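Local structure of hemoglobin chain d1 (Lumbricus terrestris, 1X9F) at residues P101-L115 with W128-K140. The protein probably carries oxygen as a haem-containing globin, one subunit type of the earthworm's multi-chain haemoglobin. Numbering follows the deposited sequence.
Sequences PEFFDIFLKHLLHVL and WHDCVDQIIDGIK. With HEM (protoporphyrin IX containing Fe), chain T.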
ATOM      1  N   PRO D 101      10.832  33.327  14.210  1.00 53.00           N
ATOM      2  CA  PRO D 101      11.875  32.629  13.463  1.00 53.06           C
ATOM      3  C   PRO D 101      11.827  31.110  13.666  1.00 52.97           C
ATOM      4  O   PRO D 101      12.280  30.365  12.796  1.00 54.20           O
ATOM      5  CB  PRO D 101      13.174  33.199  14.053  1.00 53.19           C
ATOM      6  CG  PRO D 101      12.773  33.829  15.337  1.00 51.78           C
ATOM      7  CD  PRO D 101      11.398  34.372  15.085  1.00 53.33           C
ATOM      8  N   GLU D 102      11.282  30.665  14.799  1.00 51.94           N
ATOM      9  CA  GLU D 102      11.198  29.230  15.103  1.00 50.94           C
ATOM     10  C   GLU D 102      10.136  28.502  14.276  1.00 48.15           C
ATOM     11  O   GLU D 102      10.174  27.274  14.157  1.00 46.85           O
ATOM     12  CB  GLU D 102      11.010  28.967  16.609  1.00 52.66           C
ATOM     13  CG  GLU D 102       9.790  29.615  17.255  1.00 60.35           C
ATOM     14  CD  GLU D 102      10.102  30.924  17.969  1.00 70.97           C
ATOM     15  OE1 GLU D 102      10.939  31.709  17.466  1.00 74.32           O
ATOM     16  OE2 GLU D 102       9.498  31.171  19.034  1.00 74.34           O
ATOM     17  N   PHE D 103       9.190  29.259  13.717  1.00 44.44           N
ATOM     18  CA  PHE D 103       8.230  28.697  12.777  1.00 41.51           C
ATOM     19  C   PHE D 103       8.931  27.946  11.655  1.00 41.33           C
ATOM     20  O   PHE D 103       8.544  26.824  11.316  1.00 40.65           O
ATOM     21  CB  PHE D 103       7.336  29.788  12.192  1.00 39.60           C
ATOM     22  CG  PHE D 103       6.286  30.273  13.138  1.00 41.83           C
ATOM     23  CD1 PHE D 103       5.485  31.360  12.805  1.00 36.79           C
ATOM     24  CD2 PHE D 103       6.095  29.648  14.368  1.00 36.55           C
ATOM     25  CE1 PHE D 103       4.502  31.808  13.676  1.00 33.41           C
ATOM     26  CE2 PHE D 103       5.121  30.092  15.243  1.00 32.93           C
ATOM     27  CZ  PHE D 103       4.319  31.172  14.897  1.00 32.19           C
ATOM     28  N   PHE D 104       9.969  28.564  11.097  1.00 39.70           N
ATOM     29  CA  PHE D 104      10.751  27.951  10.026  1.00 37.97           C
ATOM     30  C   PHE D 104      11.486  26.719  10.524  1.00 39.34           C
ATOM     31  O   PHE D 104      11.621  25.733   9.789  1.00 38.91           O
ATOM     32  CB  PHE D 104      11.702  28.975   9.405  1.00 35.74           C
ATOM     33  CG  PHE D 104      10.983  30.118   8.767  1.00 33.75           C
ATOM     34  CD1 PHE D 104      10.521  31.174   9.542  1.00 30.38           C
ATOM     35  CD2 PHE D 104      10.717  30.118   7.404  1.00 32.84           C
ATOM     36  CE1 PHE D 104       9.827  32.224   8.966  1.00 37.01           C
ATOM     37  CE2 PHE D 104      10.024  31.167   6.817  1.00 32.26           C
ATOM     38  CZ  PHE D 104       9.579  32.223   7.600  1.00 35.76           C
ATOM     39  N   ASP D 105      11.948  26.766  11.770  1.00 38.95           N
ATOM     40  CA  ASP D 105      12.565  25.593  12.376  1.00 39.55           C
ATOM     41  C   ASP D 105      11.578  24.441  12.479  1.00 38.20           C
ATOM     42  O   ASP D 105      11.929  23.296  12.189  1.00 39.61           O
ATOM     43  CB  ASP D 105      13.144  25.922  13.751  1.00 40.19           C
ATOM     44  CG  ASP D 105      14.300  26.886  13.670  1.00 43.60           C
ATOM     45  OD1 ASP D 105      14.805  27.302  14.734  1.00 48.81           O
ATOM     46  OD2 ASP D 105      14.779  27.290  12.587  1.00 51.54           O
ATOM     47  N   ILE D 106      10.350  24.746  12.892  1.00 36.65           N
ATOM     48  CA  ILE D 106       9.299  23.734  12.958  1.00 36.10           C
ATOM     49  C   ILE D 106       9.000  23.230  11.550  1.00 34.42           C
ATOM     50  O   ILE D 106       8.789  22.030  11.343  1.00 33.42           O
ATOM     51  CB  ILE D 106       8.022  24.295  13.631  1.00 36.56           C
ATOM     52  CG1 ILE D 106       8.282  24.611  15.109  1.00 36.08           C
ATOM     53  CG2 ILE D 106       6.844  23.307  13.495  1.00 35.65           C
ATOM     54  CD1 ILE D 106       7.506  25.813  15.636  1.00 38.93           C
ATOM     55  N   PHE D 107       8.993  24.147  10.587  1.00 31.11           N
ATOM     56  CA  PHE D 107       8.773  23.768   9.204  1.00 32.29           C
ATOM     57  C   PHE D 107       9.791  22.723   8.757  1.00 32.50           C
ATOM     58  O   PHE D 107       9.417  21.664   8.241  1.00 32.50           O
ATOM     59  CB  PHE D 107       8.846  24.987   8.292  1.00 30.53           C
ATOM     60  CG  PHE D 107       8.682  24.659   6.840  1.00 29.79           C
ATOM     61  CD1 PHE D 107       7.445  24.795   6.223  1.00 28.08           C
ATOM     62  CD2 PHE D 107       9.765  24.218   6.083  1.00 27.98           C
ATOM     63  CE1 PHE D 107       7.285  24.497   4.873  1.00 24.17           C
ATOM     64  CE2 PHE D 107       9.615  23.909   4.736  1.00 24.55           C
ATOM     65  CZ  PHE D 107       8.373  24.055   4.129  1.00 24.04           C
ATOM     66  N   LEU D 108      11.069  23.037   8.955  1.00 30.68           N
ATOM     67  CA  LEU D 108      12.153  22.143   8.602  1.00 29.08           C
ATOM     68  C   LEU D 108      12.008  20.798   9.298  1.00 30.09           C
ATOM     69  O   LEU D 108      12.201  19.757   8.670  1.00 32.71           O
ATOM     70  CB  LEU D 108      13.496  22.780   8.964  1.00 30.21           C
ATOM     71  CG  LEU D 108      14.772  21.978   8.673  1.00 34.32           C
ATOM     72  CD1 LEU D 108      14.877  21.588   7.203  1.00 31.99           C
ATOM     73  CD2 LEU D 108      15.991  22.778   9.105  1.00 32.82           C
ATOM     74  N   LYS D 109      11.666  20.824  10.588  1.00 30.00           N
ATOM     75  CA  LYS D 109      11.483  19.593  11.366  1.00 30.33           C
ATOM     76  C   LYS D 109      10.474  18.672  10.690  1.00 27.66           C
ATOM     77  O   LYS D 109      10.700  17.466  10.567  1.00 27.96           O
ATOM     78  CB  LYS D 109      11.026  19.896  12.804  1.00 30.24           C
ATOM     79  CG  LYS D 109      11.108  18.691  13.756  1.00 34.25           C
ATOM     80  CD  LYS D 109       9.778  18.414  14.471  1.00 38.53           C
ATOM     81  CE  LYS D 109       9.491  19.402  15.600  1.00 42.02           C
ATOM     82  NZ  LYS D 109       8.180  19.128  16.262  1.00 44.01           N
ATOM     83  N   HIS D 110       9.367  19.253  10.244  1.00 26.75           N
ATOM     84  CA  HIS D 110       8.311  18.470   9.639  1.00 28.50           C
ATOM     85  C   HIS D 110       8.558  18.144   8.179  1.00 28.33           C
ATOM     86  O   HIS D 110       8.172  17.069   7.723  1.00 30.39           O
ATOM     87  CB  HIS D 110       6.975  19.158   9.817  1.00 29.96           C
ATOM     88  CG  HIS D 110       6.418  19.023  11.195  1.00 31.70           C
ATOM     89  ND1 HIS D 110       6.573  19.997  12.160  1.00 36.81           N
ATOM     90  CD2 HIS D 110       5.705  18.029  11.774  1.00 31.16           C
ATOM     91  CE1 HIS D 110       5.975  19.609  13.271  1.00 33.91           C
ATOM     92  NE2 HIS D 110       5.441  18.418  13.064  1.00 31.32           N
ATOM     93  N   LEU D 111       9.190  19.057   7.445  1.00 29.61           N
ATOM     94  CA  LEU D 111       9.621  18.745   6.092  1.00 25.13           C
ATOM     95  C   LEU D 111      10.494  17.490   6.109  1.00 24.43           C
ATOM     96  O   LEU D 111      10.242  16.552   5.354  1.00 23.43           O
ATOM     97  CB  LEU D 111      10.372  19.917   5.465  1.00 23.43           C
ATOM     98  CG  LEU D 111      10.892  19.673   4.046  1.00 27.07           C
ATOM     99  CD1 LEU D 111       9.750  19.447   3.043  1.00 24.13           C
ATOM    100  CD2 LEU D 111      11.792  20.822   3.604  1.00 16.53           C
ATOM    101  N   LEU D 112      11.487  17.454   6.997  1.00 24.09           N
ATOM    102  CA  LEU D 112      12.400  16.311   7.080  1.00 26.18           C
ATOM    103  C   LEU D 112      11.691  15.011   7.456  1.00 26.45           C
ATOM    104  O   LEU D 112      12.023  13.940   6.936  1.00 26.90           O
ATOM    105  CB  LEU D 112      13.553  16.599   8.044  1.00 27.92           C
ATOM    106  CG  LEU D 112      14.545  17.689   7.625  1.00 29.25           C
ATOM    107  CD1 LEU D 112      15.750  17.681   8.556  1.00 31.36           C
ATOM    108  CD2 LEU D 112      15.012  17.522   6.188  1.00 27.58           C
ATOM    109  N   HIS D 113      10.704  15.121   8.340  1.00 27.79           N
ATOM    110  CA  HIS D 113       9.920  13.982   8.801  1.00 27.74           C
ATOM    111  C   HIS D 113       9.042  13.406   7.683  1.00 29.24           C
ATOM    112  O   HIS D 113       9.027  12.188   7.469  1.00 29.18           O
ATOM    113  CB  HIS D 113       9.076  14.407  10.002  1.00 28.40           C
ATOM    114  CG  HIS D 113       8.385  13.274  10.689  1.00 31.07           C
ATOM    115  ND1 HIS D 113       7.263  12.666  10.170  1.00 36.84           N
ATOM    116  CD2 HIS D 113       8.648  12.645  11.858  1.00 32.29           C
ATOM    117  CE1 HIS D 113       6.870  11.705  10.985  1.00 36.80           C
ATOM    118  NE2 HIS D 113       7.694  11.671  12.016  1.00 35.58           N
ATOM    119  N   VAL D 114       8.324  14.274   6.970  1.00 29.32           N
ATOM    120  CA  VAL D 114       7.515  13.834   5.832  1.00 29.55           C
ATOM    121  C   VAL D 114       8.400  13.310   4.696  1.00 29.12           C
ATOM    122  O   VAL D 114       8.050  12.322   4.048  1.00 31.14           O
ATOM    123  CB  VAL D 114       6.501  14.912   5.321  1.00 30.66           C
ATOM    124  CG1 VAL D 114       5.609  15.411   6.466  1.00 30.76           C
ATOM    125  CG2 VAL D 114       7.195  16.084   4.642  1.00 35.29           C
ATOM    126  N   LEU D 115       9.544  13.958   4.467  1.00 27.99           N
ATOM    127  CA  LEU D 115      10.484  13.495   3.447  1.00 28.04           C
ATOM    128  C   LEU D 115      10.989  12.096   3.788  1.00 28.47           C
ATOM    129  O   LEU D 115      11.071  11.225   2.912  1.00 24.02           O
ATOM    130  CB  LEU D 115      11.652  14.468   3.279  1.00 27.71           C
ATOM    131  CG  LEU D 115      11.389  15.705   2.413  1.00 25.96           C
ATOM    132  CD1 LEU D 115      12.505  16.701   2.596  1.00 26.67           C
ATOM    133  CD2 LEU D 115      11.237  15.350   0.945  1.00 23.67           C
ATOM    134  N   TRP D 128      20.203  16.844   3.585  1.00 29.49           N
ATOM    135  CA  TRP D 128      19.013  17.686   3.680  1.00 31.05           C
ATOM    136  C   TRP D 128      19.157  18.737   4.739  1.00 32.66           C
ATOM    137  O   TRP D 128      18.982  19.927   4.465  1.00 33.49           O
ATOM    138  CB  TRP D 128      17.765  16.865   3.951  1.00 27.41           C
ATOM    139  CG  TRP D 128      17.246  16.346   2.713  1.00 26.02           C
ATOM    140  CD1 TRP D 128      17.596  15.177   2.125  1.00 26.10           C
ATOM    141  CD2 TRP D 128      16.327  16.990   1.827  1.00 24.47           C
ATOM    142  NE1 TRP D 128      16.925  15.027   0.937  1.00 30.87           N
ATOM    143  CE2 TRP D 128      16.141  16.131   0.727  1.00 25.41           C
ATOM    144  CE3 TRP D 128      15.621  18.202   1.856  1.00 21.61           C
ATOM    145  CZ2 TRP D 128      15.280  16.437  -0.332  1.00 24.27           C
ATOM    146  CZ3 TRP D 128      14.769  18.511   0.794  1.00 20.76           C
ATOM    147  CH2 TRP D 128      14.607  17.629  -0.282  1.00 18.95           C
ATOM    148  N   HIS D 129      19.498  18.295   5.942  1.00 35.37           N
ATOM    149  CA  HIS D 129      19.601  19.191   7.068  1.00 38.89           C
ATOM    150  C   HIS D 129      20.566  20.336   6.828  1.00 38.63           C
ATOM    151  O   HIS D 129      20.239  21.486   7.098  1.00 39.11           O
ATOM    152  CB  HIS D 129      20.009  18.438   8.316  1.00 42.43           C
ATOM    153  CG  HIS D 129      19.690  19.178   9.566  1.00 47.75           C
ATOM    154  ND1 HIS D 129      18.431  19.171  10.124  1.00 48.14           N
ATOM    155  CD2 HIS D 129      20.446  19.988  10.342  1.00 56.47           C
ATOM    156  CE1 HIS D 129      18.431  19.928  11.206  1.00 54.49           C
ATOM    157  NE2 HIS D 129      19.641  20.434  11.362  1.00 57.93           N
ATOM    158  N   ASP D 130      21.759  20.016   6.339  1.00 39.57           N
ATOM    159  CA  ASP D 130      22.720  21.045   5.991  1.00 41.65           C
ATOM    160  C   ASP D 130      22.083  21.984   4.982  1.00 43.49           C
ATOM    161  O   ASP D 130      21.962  23.190   5.225  1.00 44.30           O
ATOM    162  CB  ASP D 130      23.981  20.424   5.385  1.00 42.78           C
ATOM    163  CG  ASP D 130      24.815  19.674   6.403  1.00 45.34           C
ATOM    164  OD1 ASP D 130      25.791  19.010   5.997  1.00 46.98           O
ATOM    165  OD2 ASP D 130      24.580  19.691   7.631  1.00 52.97           O
ATOM    166  N   CYS D 131      21.651  21.390   3.865  1.00 44.34           N
ATOM    167  CA  CYS D 131      21.198  22.115   2.683  1.00 44.86           C
ATOM    168  C   CYS D 131      19.988  23.032   2.861  1.00 41.73           C
ATOM    169  O   CYS D 131      20.038  24.205   2.481  1.00 42.44           O
ATOM    170  CB  CYS D 131      20.906  21.108   1.578  1.00 45.95           C
ATOM    171  SG  CYS D 131      21.801  21.459   0.066  1.00 61.51           S
ATOM    172  N   VAL D 132      18.903  22.499   3.412  1.00 39.28           N
ATOM    173  CA  VAL D 132      17.677  23.280   3.570  1.00 37.52           C
ATOM    174  C   VAL D 132      17.839  24.314   4.686  1.00 37.44           C
ATOM    175  O   VAL D 132      17.247  25.394   4.631  1.00 36.22           O
ATOM    176  CB  VAL D 132      16.440  22.371   3.808  1.00 39.05           C
ATOM    177  CG1 VAL D 132      15.186  23.197   4.074  1.00 32.14           C
ATOM    178  CG2 VAL D 132      16.207  21.464   2.612  1.00 36.41           C
ATOM    179  N   ASP D 133      18.654  23.975   5.685  1.00 35.57           N
ATOM    180  CA  ASP D 133      18.964  24.864   6.805  1.00 35.36           C
ATOM    181  C   ASP D 133      19.399  26.228   6.314  1.00 33.19           C
ATOM    182  O   ASP D 133      18.886  27.255   6.761  1.00 33.15           O
ATOM    183  CB  ASP D 133      20.098  24.279   7.631  1.00 36.71           C
ATOM    184  CG  ASP D 133      19.810  24.295   9.103  1.00 42.35           C
ATOM    185  OD1 ASP D 133      20.376  23.433   9.812  1.00 52.28           O
ATOM    186  OD2 ASP D 133      19.037  25.112   9.652  1.00 46.84           O
ATOM    187  N   GLN D 134      20.352  26.223   5.385  1.00 32.88           N
ATOM    188  CA  GLN D 134      20.815  27.435   4.733  1.00 33.56           C
ATOM    189  C   GLN D 134      19.655  28.194   4.083  1.00 33.90           C
ATOM    190  O   GLN D 134      19.590  29.423   4.174  1.00 35.68           O
ATOM    191  CB  GLN D 134      21.887  27.096   3.694  1.00 34.49           C
ATOM    192  CG  GLN D 134      22.242  28.251   2.761  1.00 37.05           C
ATOM    193  CD  GLN D 134      22.992  27.812   1.517  1.00 39.32           C
ATOM    194  OE1 GLN D 134      23.657  28.628   0.876  1.00 35.25           O
ATOM    195  NE2 GLN D 134      22.891  26.530   1.168  1.00 35.00           N
ATOM    196  N   ILE D 135      18.746  27.460   3.436  1.00 32.77           N
ATOM    197  CA  ILE D 135      17.563  28.065   2.819  1.00 30.94           C
ATOM    198  C   ILE D 135      16.677  28.688   3.888  1.00 30.67           C
ATOM    199  O   ILE D 135      16.306  29.857   3.781  1.00 31.01           O
ATOM    200  CB  ILE D 135      16.763  27.037   1.976  1.00 30.09           C
ATOM    201  CG1 ILE D 135      17.594  26.560   0.783  1.00 23.59           C
ATOM    202  CG2 ILE D 135      15.446  27.651   1.484  1.00 28.24           C
ATOM    203  CD1 ILE D 135      17.022  25.309   0.120  1.00 33.39           C
ATOM    204  N   ILE D 136      16.345  27.913   4.916  1.00 31.85           N
ATOM    205  CA  ILE D 136      15.579  28.435   6.035  1.00 34.16           C
ATOM    206  C   ILE D 136      16.203  29.703   6.622  1.00 35.05           C
ATOM    207  O   ILE D 136      15.484  30.665   6.891  1.00 36.69           O
ATOM    208  CB  ILE D 136      15.342  27.343   7.105  1.00 36.98           C
ATOM    209  CG1 ILE D 136      13.916  26.804   7.007  1.00 34.57           C
ATOM    210  CG2 ILE D 136      15.527  27.873   8.514  1.00 42.06           C
ATOM    211  CD1 ILE D 136      13.710  25.820   5.897  1.00 38.67           C
ATOM    212  N   ASP D 137      17.527  29.719   6.791  1.00 34.13           N
ATOM    213  CA  ASP D 137      18.212  30.879   7.383  1.00 35.90           C
ATOM    214  C   ASP D 137      18.080  32.142   6.545  1.00 36.09           C
ATOM    215  O   ASP D 137      18.049  33.249   7.092  1.00 35.69           O
ATOM    216  CB  ASP D 137      19.706  30.594   7.612  1.00 37.00           C
ATOM    217  CG  ASP D 137      19.947  29.584   8.732  1.00 43.19           C
ATOM    218  OD1 ASP D 137      19.161  29.537   9.710  1.00 45.59           O
ATOM    219  OD2 ASP D 137      20.916  28.793   8.723  1.00 46.07           O
ATOM    220  N   GLY D 138      18.016  31.983   5.226  1.00 35.07           N
ATOM    221  CA  GLY D 138      17.899  33.125   4.321  1.00 35.18           C
ATOM    222  C   GLY D 138      16.530  33.782   4.344  1.00 36.84           C
ATOM    223  O   GLY D 138      16.377  34.928   3.906  1.00 36.27           O
ATOM    224  N   ILE D 139      15.533  33.063   4.847  1.00 37.21           N
ATOM    225  CA  ILE D 139      14.163  33.563   4.843  1.00 39.97           C
ATOM    226  C   ILE D 139      13.759  33.967   6.246  1.00 41.11           C
ATOM    227  O   ILE D 139      13.031  34.942   6.441  1.00 39.30           O
ATOM    228  CB  ILE D 139      13.206  32.482   4.302  1.00 39.41           C
ATOM    229  CG1 ILE D 139      13.672  32.010   2.920  1.00 42.11           C
ATOM    230  CG2 ILE D 139      11.774  33.017   4.230  1.00 39.72           C
ATOM    231  CD1 ILE D 139      13.006  30.731   2.430  1.00 47.71           C
ATOM    232  N   LYS D 140      14.250  33.190   7.212  1.00 44.29           N
ATOM    233  CA  LYS D 140      13.956  33.348   8.635  1.00 47.75           C
ATOM    234  C   LYS D 140      14.002  34.797   9.102  1.00 49.92           C
ATOM    235  O   LYS D 140      14.797  35.613   8.619  1.00 52.09           O
ATOM    236  CB  LYS D 140      14.948  32.525   9.461  1.00 47.86           C
ATOM    237  CG  LYS D 140      14.454  32.146  10.847  1.00 49.55           C
ATOM    238  CD  LYS D 140      15.539  31.462  11.676  1.00 55.53           C
ATOM    239  CE  LYS D 140      15.967  30.129  11.069  1.00 53.01           C
ATOM    240  NZ  LYS D 140      16.892  29.375  11.965  1.00 53.32           N
ATOM    241  OXT LYS D 140      13.240  35.184   9.998  1.00 50.98           O
TER
HETATM  242  CHA HEM T 160       3.665  32.842   1.611  1.00 24.23           C
HETATM  243  CHB HEM T 160       7.569  30.119   0.592  1.00 20.77           C
HETATM  244  CHC HEM T 160       7.893  28.740   5.278  1.00 21.65           C
HETATM  245  CHD HEM T 160       4.181  31.790   6.336  1.00 18.59           C
HETATM  246  C1A HEM T 160       4.698  32.110   0.887  1.00 24.10           C
HETATM  247  C2A HEM T 160       4.770  32.239  -0.487  1.00 25.88           C
HETATM  248  C3A HEM T 160       5.928  31.434  -0.869  1.00 21.79           C
HETATM  249  C4A HEM T 160       6.375  30.947   0.453  1.00 22.16           C
HETATM  250  CMA HEM T 160       6.498  31.188  -2.245  1.00 17.41           C
HETATM  251  CAA HEM T 160       3.819  32.991  -1.376  1.00 27.92           C
HETATM  252  CBA HEM T 160       4.330  34.339  -1.839  1.00 33.80           C
HETATM  253  CGA HEM T 160       3.263  34.823  -2.798  1.00 35.54           C
HETATM  254  O1A HEM T 160       3.126  34.261  -3.910  1.00 37.37           O
HETATM  255  O2A HEM T 160       2.542  35.773  -2.429  1.00 40.37           O
HETATM  256  C1B HEM T 160       8.026  29.501   1.833  1.00 20.08           C
HETATM  257  C2B HEM T 160       9.082  28.606   1.830  1.00 24.54           C
HETATM  258  C3B HEM T 160       9.107  28.251   3.139  1.00 21.76           C
HETATM  259  C4B HEM T 160       8.145  28.917   3.847  1.00 21.91           C
HETATM  260  CMB HEM T 160       9.973  28.136   0.695  1.00 22.96           C
HETATM  261  CAB HEM T 160      10.028  27.409   3.579  1.00 22.28           C
HETATM  262  CBB HEM T 160      11.117  26.694   3.952  1.00 26.01           C
HETATM  263  C1C HEM T 160       6.833  29.458   6.003  1.00 25.22           C
HETATM  264  C2C HEM T 160       6.637  29.247   7.354  1.00 25.39           C
HETATM  265  C3C HEM T 160       5.614  30.102   7.646  1.00 24.80           C
HETATM  266  C4C HEM T 160       5.219  30.739   6.471  1.00 21.25           C
HETATM  267  CMC HEM T 160       7.384  28.334   8.305  1.00 30.03           C
HETATM  268  CAC HEM T 160       5.071  30.146   9.037  1.00 33.23           C
HETATM  269  CBC HEM T 160       4.238  31.194   9.487  1.00 37.10           C
HETATM  270  C1D HEM T 160       3.703  32.424   5.087  1.00 23.26           C
HETATM  271  C2D HEM T 160       2.615  33.302   5.052  1.00 21.43           C
HETATM  272  C3D HEM T 160       2.437  33.613   3.723  1.00 22.64           C
HETATM  273  C4D HEM T 160       3.510  32.855   3.063  1.00 24.41           C
HETATM  274  CMD HEM T 160       1.804  33.802   6.221  1.00 24.24           C
HETATM  275  CAD HEM T 160       1.439  34.538   3.071  1.00 26.62           C
HETATM  276  CBD HEM T 160       0.128  33.828   2.755  1.00 31.18           C
HETATM  277  CGD HEM T 160      -0.735  34.862   2.069  1.00 28.75           C
HETATM  278  O1D HEM T 160      -0.401  35.265   0.933  1.00 32.22           O
HETATM  279  O2D HEM T 160      -1.743  35.281   2.674  1.00 39.91           O
HETATM  280  NA  HEM T 160       5.649  31.379   1.513  1.00 20.90           N
HETATM  281  NB  HEM T 160       7.416  29.712   3.033  1.00 20.69           N
HETATM  282  NC  HEM T 160       6.008  30.381   5.430  1.00 21.77           N
HETATM  283  ND  HEM T 160       4.262  32.114   3.897  1.00 22.27           N
HETATM  284 FE   HEM T 160       5.850  30.921   3.482  1.00 24.83          FE
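From P101 facing K140 to L112 facing W128, the helix of 101-115 runs nearly antiparallel to that of 128-139, the two axes 9.8 Å apart at closest approach and their directions 156° apart. Two knobs interlock at the middle. L108 enters the hole formed by H129, V132, D133 and I136; its CG, anti to the backbone N (chi1 180°), puts CD1 against V132 CG1 and turns CD2 to the D133 carboxylate. I136 in turn sits among F104, D105, F107 and L108. Beyond them, L115 CD1 rests over one face of W128, 3.5 Å from the centroid of the six-membered ring and 17° off its normal, a CH-pi contact. The indole NE1 turns to Q13 of helix 4-18, while L112 divides its two methyls between W128 CB and the edge of the H129 ring.

At the other end the F104 ring lies between the haem methyl CMC over one face and K140 CA over the opposite one, with I139 CG2 3.6 Å from F104 CE2. The K140 side chain lays CG and CD along P101, then bends at chi3 and crosses D105 at about a right angle. Its NZ forms salt bridges with D105 OD2 at 3.0 Å, through the syn lone pair, and with D137 OD1 at 3.2 Å. A methionine in its place would probably leave these two carboxylates without their shared positive partner and loosen the tie between the helix ends.

I136 CD1 comes 3.4 Å from the haem vinyl carbon CBB, and F107 CE2 reaches the same carbon at 3.3 Å. I139 touches H94, the axial iron ligand. This is the antiparallel G-H helix pair of the globin fold, whose inner side here lines the haem pocket.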